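Local coordinates for lasso peptide isopeptidase AtxE2 (Asticcacaulis excentricus, PDB 5TXE), which hydrolyses the isopeptide bond of the lasso peptides astexin-2 and astexin-3, recognising their threaded, knotted shape and converting them to linear peptides, at residues A195-E200 / R220-L224. The protein carries 1 engineered substitution. Residues are numbered along the deposited sequence; the frame is centred on the assembly and turned at random.
Sequences AEAEIE and RPRVL
Ile199 points from its helix toward the segment 220-224 and meets it with two branches. Ile199 CG2, anti to the backbone N (CG1 at chi1 -78°), lies 3.9 Å from Pro221 CD, and the two side chains run past each other in opposite directions. Ile199 CD1 reaches over the backbone, 3.6 Å from Pro221 O, and also touches Val223 CG2 at 4.1 Å. Both methyls of Val223 meet the preceding helical turn. Val223 CG1 lies 3.7 Å from Ala195 CB, while CG2 meets both that CB and Glu196 CG, whose chain crosses the valine at about a right angle. With an alanine in place of Ile199, a gap is likely to open beside Pro221 CD, and Val223 CG2 would probably lose part of its apolar cover. Beside this apolar patch, Arg220 NH2 forms a salt bridge with Glu200 OE1 at 2.9 Å. The carboxylate and guanidinium planes are nearly parallel, 9° apart, but offset, each partner tilted out of the other's plane. The bond is bent (140°) and uses the anti side of OE1. Two waters lie at the guanidinium edge, in its plane. One joins NH2 to Glu196 O, and the other joins NH1 to Glu200 OE1. Arg222 points away from the helix, its side chain about 5 Å from that of Trp116, which binds astexin-3. Trp207 packs on Arg220 and Pro221, and its NE1 hydrogen-bonds to Ile199 O. The segment 220-224 lies in the loop between helix 190-202 and strand 230-235, which pairs antiparallel with strand 183-188.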
loop_
_atom_site.group_PDB
_atom_site.type_symbol
_atom_site.label_atom_id
_atom_site.label_comp_id
_atom_site.label_asym_id
_atom_site.label_seq_id
_atom_site.Cartn_x
_atom_site.Cartn_y
_atom_site.Cartn_z
ATOM N N ALA A 195 -24.801 12.750 12.151
ATOM C CA ALA A 195 -25.213 11.365 12.303
ATOM C C ALA A 195 -24.528 10.821 13.567
ATOM O O ALA A 195 -25.152 10.069 14.303
ATOM C CB ALA A 195 -24.813 10.525 11.102
ATOM N N GLU A 196 -23.290 11.235 13.819
ATOM C CA GLU A 196 -22.595 10.847 15.022
ATOM C C GLU A 196 -23.291 11.352 16.232
ATOM O O GLU A 196 -23.346 10.646 17.244
ATOM C CB GLU A 196 -21.131 11.282 15.027
ATOM C CG GLU A 196 -20.260 10.317 14.248
ATOM C CD GLU A 196 -18.775 10.700 14.221
ATOM O OE1 GLU A 196 -18.464 11.936 14.067
ATOM O OE2 GLU A 196 -17.928 9.751 14.313
ATOM N N ALA A 197 -23.846 12.560 16.173
ATOM C CA ALA A 197 -24.523 13.085 17.350
ATOM C C ALA A 197 -25.825 12.355 17.566
ATOM O O ALA A 197 -26.249 12.097 18.730
ATOM C CB ALA A 197 -24.724 14.614 17.241
ATOM N N GLU A 198 -26.463 11.961 16.483
ATOM C CA GLU A 198 -27.683 11.191 16.640
ATOM C C GLU A 198 -27.382 9.813 17.287
ATOM O O GLU A 198 -28.113 9.372 18.173
ATOM C CB GLU A 198 -28.452 11.077 15.324
ATOM C CG GLU A 198 -29.836 10.375 15.401
ATOM C CD GLU A 198 -30.872 10.956 16.425
ATOM O OE1 GLU A 198 -30.961 12.212 16.602
ATOM O OE2 GLU A 198 -31.628 10.137 17.048
ATOM N N ILE A 199 -26.321 9.141 16.860
ATOM C CA ILE A 199 -25.909 7.918 17.493
ATOM C C ILE A 199 -25.700 8.094 18.986
ATOM O O ILE A 199 -26.131 7.250 19.764
ATOM C CB ILE A 199 -24.665 7.393 16.812
ATOM C CG1 ILE A 199 -25.094 6.724 15.493
ATOM C CG2 ILE A 199 -23.909 6.372 17.659
ATOM C CD1 ILE A 199 -23.899 6.449 14.602
ATOM N N GLU A 200 -25.061 9.183 19.383
ATOM C CA GLU A 200 -24.787 9.497 20.774
ATOM C C GLU A 200 -26.060 9.671 21.576
ATOM O O GLU A 200 -26.151 9.116 22.681
ATOM C CB GLU A 200 -23.864 10.730 20.880
ATOM C CG GLU A 200 -23.690 11.291 22.254
ATOM C CD GLU A 200 -22.811 10.444 23.145
ATOM O OE1 GLU A 200 -21.964 9.666 22.630
ATOM O OE2 GLU A 200 -22.944 10.600 24.381
ATOM N N ARG A 220 -19.420 0.720 19.170
ATOM C CA ARG A 220 -20.389 1.747 18.842
ATOM C C ARG A 220 -20.914 1.521 17.443
ATOM O O ARG A 220 -20.216 0.989 16.592
ATOM C CB ARG A 220 -19.778 3.127 18.898
ATOM C CG ARG A 220 -19.297 3.575 20.261
ATOM C CD ARG A 220 -18.681 5.012 20.181
ATOM N NE ARG A 220 -19.694 6.067 19.991
ATOM C CZ ARG A 220 -20.431 6.586 20.972
ATOM N NH1 ARG A 220 -20.291 6.190 22.240
ATOM N NH2 ARG A 220 -21.293 7.560 20.704
ATOM N N PRO A 221 -22.167 1.924 17.189
ATOM C CA PRO A 221 -22.672 1.835 15.842
ATOM C C PRO A 221 -21.881 2.805 14.963
ATOM O O PRO A 221 -21.503 3.869 15.446
ATOM C CB PRO A 221 -24.107 2.323 15.959
ATOM C CG PRO A 221 -24.428 2.351 17.391
ATOM C CD PRO A 221 -23.132 2.565 18.076
ATOM N N ARG A 222 -21.649 2.429 13.708
ATOM C CA ARG A 222 -21.050 3.310 12.712
ATOM C C ARG A 222 -22.148 4.046 11.955
ATOM O O ARG A 222 -23.307 3.591 11.888
ATOM C CB ARG A 222 -20.232 2.472 11.727
ATOM C CG ARG A 222 -19.253 1.606 12.462
ATOM C CD ARG A 222 -17.767 1.467 12.086
ATOM N NE ARG A 222 -17.485 0.710 10.870
ATOM C CZ ARG A 222 -16.361 0.018 10.582
ATOM N NH1 ARG A 222 -15.352 -0.187 11.440
ATOM N NH2 ARG A 222 -16.272 -0.541 9.379
ATOM N N VAL A 223 -21.767 5.144 11.336
ATOM C CA VAL A 223 -22.643 5.901 10.504
ATOM C C VAL A 223 -22.768 5.177 9.173
ATOM O O VAL A 223 -21.759 4.865 8.518
ATOM C CB VAL A 223 -22.041 7.292 10.208
ATOM C CG1 VAL A 223 -22.875 8.036 9.184
ATOM C CG2 VAL A 223 -21.868 8.109 11.507
ATOM N N LEU A 224 -24.000 4.963 8.744
ATOM C CA LEU A 224 -24.310 4.347 7.430
ATOM C C LEU A 224 -24.404 5.403 6.330
ATOM O O LEU A 224 -24.934 6.489 6.544
ATOM C CB LEU A 224 -25.656 3.636 7.507
ATOM C CG LEU A 224 -25.705 2.550 8.596
ATOM C CD1 LEU A 224 -27.137 1.988 8.753
ATOM C CD2 LEU A 224 -24.710 1.432 8.287
HETATM O O HOH W 1 -21.351 9.090 18.179
HETATM O O HOH W 2 -21.951 7.495 24.293
#